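Local coordinates for protein alpha-galactosidase (Lactobacillus brevis, PDB 3MI6) that probably removes terminal, non-reducing alpha-D-galactose residues from alpha-galactosides such as galactose oligosaccharides and galactomannans by hydrolysis, as a family 36 glycoside hydrolase, at residues 510-515 against 536-541. Residues are numbered along the deposited sequence; the frame is centred on the assembly and turned at random.
Sequences QLYARL and LGMMYY
Met538, a selenomethionine, makes the first touch from the 536-541 side, meeting Tyr512 with the far end of its chain. CG lies beside the backbone N (chi1 -54°), anti to the carbonyl carbon, and further bends at chi2 and chi3 fold the chain over, bringing its methyl to the phenol end of the tyrosine. There Met538 CE lies 3.4 Å from Tyr512 CE1 and also meets CZ and OH, the two side chains crossing at about a right angle. The selenium is 5.0 Å from the centroid of the Tyr512 ring, oblique to its plane, a Met-aromatic contact. Three residues on, Tyr541 packs against the CB end of the same tyrosine. Tyr512 CB sits over one face of the Tyr541 ring, 3.9 Å from its centroid, as a CH-pi contact; Tyr540 CD1 covers the opposite face, so the ring is held between the two. In return Tyr541 CB approaches Tyr512 CD2 at 3.7 Å. The two tyrosine rings are near parallel, their planes at 28°, yet slid so far apart that they barely overlap. Farther out, Tyr541 CE1 comes to 3.6 Å from Ala513 CA, and Ala513 CB lies near both CE1 and the hydroxyl oxygen. An alanine in place of Tyr541 would probably leave Tyr512 CB and Ala513 without their aromatic cover and open a gap between the segments. No hydrogen bond crosses here; the joint is apolar and aromatic packing. Tyr512 also stacks on Trp478, predicted to bind substrate, so the contact lies one residue behind the probable substrate site. Helix 500-518 precedes barrel strand 523-526, and the short helix 536-539 and the residues after it lead into strand 544-546, placing the contact among the connections around the eight-stranded parallel barrel of a TIM-barrel glycosidase.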
ATOM      1  N   GLN D 510       8.567 -14.891  44.369  1.00 41.05           N
ATOM      2  CA  GLN D 510       8.855 -15.489  45.669  1.00 40.87           C
ATOM      3  C   GLN D 510       8.339 -16.926  45.720  1.00 40.64           C
ATOM      4  O   GLN D 510       9.061 -17.847  46.093  1.00 38.30           O
ATOM      5  CB  GLN D 510       8.224 -14.659  46.800  1.00 43.05           C
ATOM      6  CG  GLN D 510       9.129 -13.581  47.407  1.00 42.82           C
ATOM      7  CD  GLN D 510      10.471 -14.150  47.839  1.00 51.35           C
ATOM      8  OE1 GLN D 510      10.576 -14.832  48.883  1.00 48.88           O
ATOM      9  NE2 GLN D 510      11.509 -13.891  47.029  1.00 43.72           N
ATOM     10  N   LEU D 511       7.084 -17.118  45.335  1.00 39.56           N
ATOM     11  CA  LEU D 511       6.470 -18.433  45.459  1.00 40.80           C
ATOM     12  C   LEU D 511       7.095 -19.441  44.502  1.00 42.54           C
ATOM     13  O   LEU D 511       7.308 -20.601  44.860  1.00 44.89           O
ATOM     14  CB  LEU D 511       4.968 -18.355  45.213  1.00 39.57           C
ATOM     15  CG  LEU D 511       4.090 -19.245  46.090  1.00 39.84           C
ATOM     16  CD1 LEU D 511       2.768 -19.460  45.402  1.00 41.61           C
ATOM     17  CD2 LEU D 511       4.743 -20.575  46.396  1.00 42.67           C
ATOM     18  N   TYR D 512       7.375 -19.006  43.282  1.00 39.89           N
ATOM     19  CA  TYR D 512       7.951 -19.895  42.291  1.00 39.23           C
ATOM     20  C   TYR D 512       9.370 -20.154  42.693  1.00 41.13           C
ATOM     21  O   TYR D 512       9.914 -21.225  42.439  1.00 44.32           O
ATOM     22  CB  TYR D 512       7.963 -19.235  40.913  1.00 40.47           C
ATOM     23  CG  TYR D 512       6.857 -19.650  39.979  1.00 38.74           C
ATOM     24  CD1 TYR D 512       5.832 -18.778  39.662  1.00 39.49           C
ATOM     25  CD2 TYR D 512       6.855 -20.909  39.395  1.00 39.69           C
ATOM     26  CE1 TYR D 512       4.820 -19.152  38.799  1.00 41.80           C
ATOM     27  CE2 TYR D 512       5.859 -21.296  38.535  1.00 39.08           C
ATOM     28  CZ  TYR D 512       4.841 -20.417  38.232  1.00 43.70           C
ATOM     29  OH  TYR D 512       3.838 -20.807  37.362  1.00 43.75           O
ATOM     30  N   ALA D 513       9.991 -19.154  43.298  1.00 40.99           N
ATOM     31  CA  ALA D 513      11.394 -19.275  43.640  1.00 41.08           C
ATOM     32  C   ALA D 513      11.570 -20.323  44.729  1.00 45.10           C
ATOM     33  O   ALA D 513      12.484 -21.139  44.672  1.00 49.51           O
ATOM     34  CB  ALA D 513      11.964 -17.933  44.067  1.00 38.49           C
ATOM     35  N   ARG D 514      10.681 -20.323  45.714  1.00 42.19           N
ATOM     36  CA  ARG D 514      10.825 -21.232  46.839  1.00 40.19           C
ATOM     37  C   ARG D 514      10.383 -22.645  46.500  1.00 43.50           C
ATOM     38  O   ARG D 514      10.992 -23.610  46.949  1.00 45.84           O
ATOM     39  CB  ARG D 514      10.093 -20.689  48.063  1.00 40.42           C
ATOM     40  CG  ARG D 514      10.829 -19.518  48.700  1.00 40.31           C
ATOM     41  CD  ARG D 514       9.934 -18.712  49.610  1.00 45.68           C
ATOM     42  NE  ARG D 514       9.583 -19.416  50.840  1.00 47.97           N
ATOM     43  CZ  ARG D 514       8.651 -18.987  51.681  1.00 48.53           C
ATOM     44  NH1 ARG D 514       7.988 -17.872  51.406  1.00 44.63           N
ATOM     45  NH2 ARG D 514       8.378 -19.667  52.789  1.00 52.78           N
ATOM     46  N   LEU D 515       9.335 -22.773  45.697  1.00 42.58           N
ATOM     47  CA  LEU D 515       8.891 -24.087  45.264  1.00 41.40           C
ATOM     48  C   LEU D 515       9.910 -24.777  44.348  1.00 42.43           C
ATOM     49  O   LEU D 515      10.147 -25.975  44.479  1.00 42.08           O
ATOM     50  CB  LEU D 515       7.549 -23.988  44.549  1.00 41.81           C
ATOM     51  CG  LEU D 515       6.297 -23.615  45.323  1.00 41.31           C
ATOM     52  CD1 LEU D 515       5.172 -23.408  44.331  1.00 43.06           C
ATOM     53  CD2 LEU D 515       5.944 -24.691  46.333  1.00 46.07           C
ATOM     54  N   LEU D 536       8.885 -14.089  29.325  1.00 32.96           N
ATOM     55  CA  LEU D 536      10.198 -14.554  29.753  1.00 32.73           C
ATOM     56  C   LEU D 536      10.265 -14.662  31.278  1.00 35.79           C
ATOM     57  O   LEU D 536      10.990 -15.490  31.824  1.00 36.02           O
ATOM     58  CB  LEU D 536      11.316 -13.661  29.187  1.00 28.99           C
ATOM     59  CG  LEU D 536      11.415 -13.534  27.646  1.00 30.33           C
ATOM     60  CD1 LEU D 536      12.339 -12.414  27.251  1.00 29.12           C
ATOM     61  CD2 LEU D 536      11.838 -14.810  26.950  1.00 26.85           C
ATOM     62  N   GLY D 537       9.475 -13.845  31.962  1.00 35.76           N
ATOM     63  CA  GLY D 537       9.507 -13.829  33.406  1.00 34.28           C
ATOM     64  C   GLY D 537       9.162 -15.188  33.969  1.00 35.91           C
ATOM     65  O   GLY D 537       9.736 -15.620  34.963  1.00 38.13           O
HETATM   66  N   MSE D 538       8.215 -15.863  33.336  1.00 34.68           N
HETATM   67  CA  MSE D 538       7.751 -17.144  33.837  1.00 34.57           C
HETATM   68  C   MSE D 538       8.589 -18.317  33.340  1.00 36.81           C
HETATM   69  O   MSE D 538       8.662 -19.339  34.017  1.00 35.49           O
HETATM   70  CB  MSE D 538       6.297 -17.350  33.451  1.00 34.46           C
HETATM   71  CG  MSE D 538       5.407 -16.221  33.881  1.00 37.44           C
HETATM   72 SE   MSE D 538       4.877 -16.393  35.764  1.00 62.35          SE
HETATM   73  CE  MSE D 538       3.919 -18.090  35.657  1.00 41.77           C
HETATM   74  N   MSE D 539       9.214 -18.165  32.168  1.00 34.00           N
HETATM   75  CA  MSE D 539      10.036 -19.216  31.589  1.00 35.65           C
HETATM   76  C   MSE D 539      11.298 -19.487  32.416  1.00 39.55           C
HETATM   77  O   MSE D 539      11.870 -20.581  32.355  1.00 39.94           O
HETATM   78  CB  MSE D 539      10.447 -18.874  30.149  1.00 40.74           C
HETATM   79  CG  MSE D 539       9.293 -18.595  29.179  1.00 42.59           C
HETATM   80 SE   MSE D 539       7.920 -19.998  29.059  1.00 57.88          SE
HETATM   81  CE  MSE D 539       6.536 -18.908  28.241  1.00 38.57           C
ATOM     82  N   TYR D 540      11.746 -18.485  33.166  1.00 35.84           N
ATOM     83  CA  TYR D 540      12.880 -18.664  34.049  1.00 34.45           C
ATOM     84  C   TYR D 540      12.598 -19.795  35.031  1.00 37.04           C
ATOM     85  O   TYR D 540      13.461 -20.623  35.298  1.00 38.08           O
ATOM     86  CB  TYR D 540      13.149 -17.370  34.792  1.00 34.58           C
ATOM     87  CG  TYR D 540      14.259 -17.443  35.809  1.00 37.90           C
ATOM     88  CD1 TYR D 540      13.989 -17.798  37.122  1.00 37.89           C
ATOM     89  CD2 TYR D 540      15.570 -17.122  35.469  1.00 35.91           C
ATOM     90  CE1 TYR D 540      14.985 -17.852  38.054  1.00 38.82           C
ATOM     91  CE2 TYR D 540      16.576 -17.168  36.401  1.00 35.70           C
ATOM     92  CZ  TYR D 540      16.279 -17.536  37.698  1.00 38.73           C
ATOM     93  OH  TYR D 540      17.267 -17.595  38.664  1.00 40.19           O
ATOM     94  N   TYR D 541      11.372 -19.836  35.539  1.00 37.24           N
ATOM     95  CA  TYR D 541      10.963 -20.791  36.560  1.00 35.55           C
ATOM     96  C   TYR D 541      10.257 -21.976  35.935  1.00 38.64           C
ATOM     97  O   TYR D 541      10.542 -23.120  36.275  1.00 39.68           O
ATOM     98  CB  TYR D 541       9.998 -20.122  37.541  1.00 37.04           C
ATOM     99  CG  TYR D 541      10.620 -19.022  38.353  1.00 38.72           C
ATOM    100  CD1 TYR D 541      11.416 -19.324  39.448  1.00 39.55           C
ATOM    101  CD2 TYR D 541      10.409 -17.681  38.040  1.00 37.48           C
ATOM    102  CE1 TYR D 541      11.999 -18.333  40.208  1.00 38.70           C
ATOM    103  CE2 TYR D 541      10.991 -16.673  38.806  1.00 39.00           C
ATOM    104  CZ  TYR D 541      11.785 -17.020  39.890  1.00 39.80           C
ATOM    105  OH  TYR D 541      12.378 -16.071  40.676  1.00 40.93           O
TER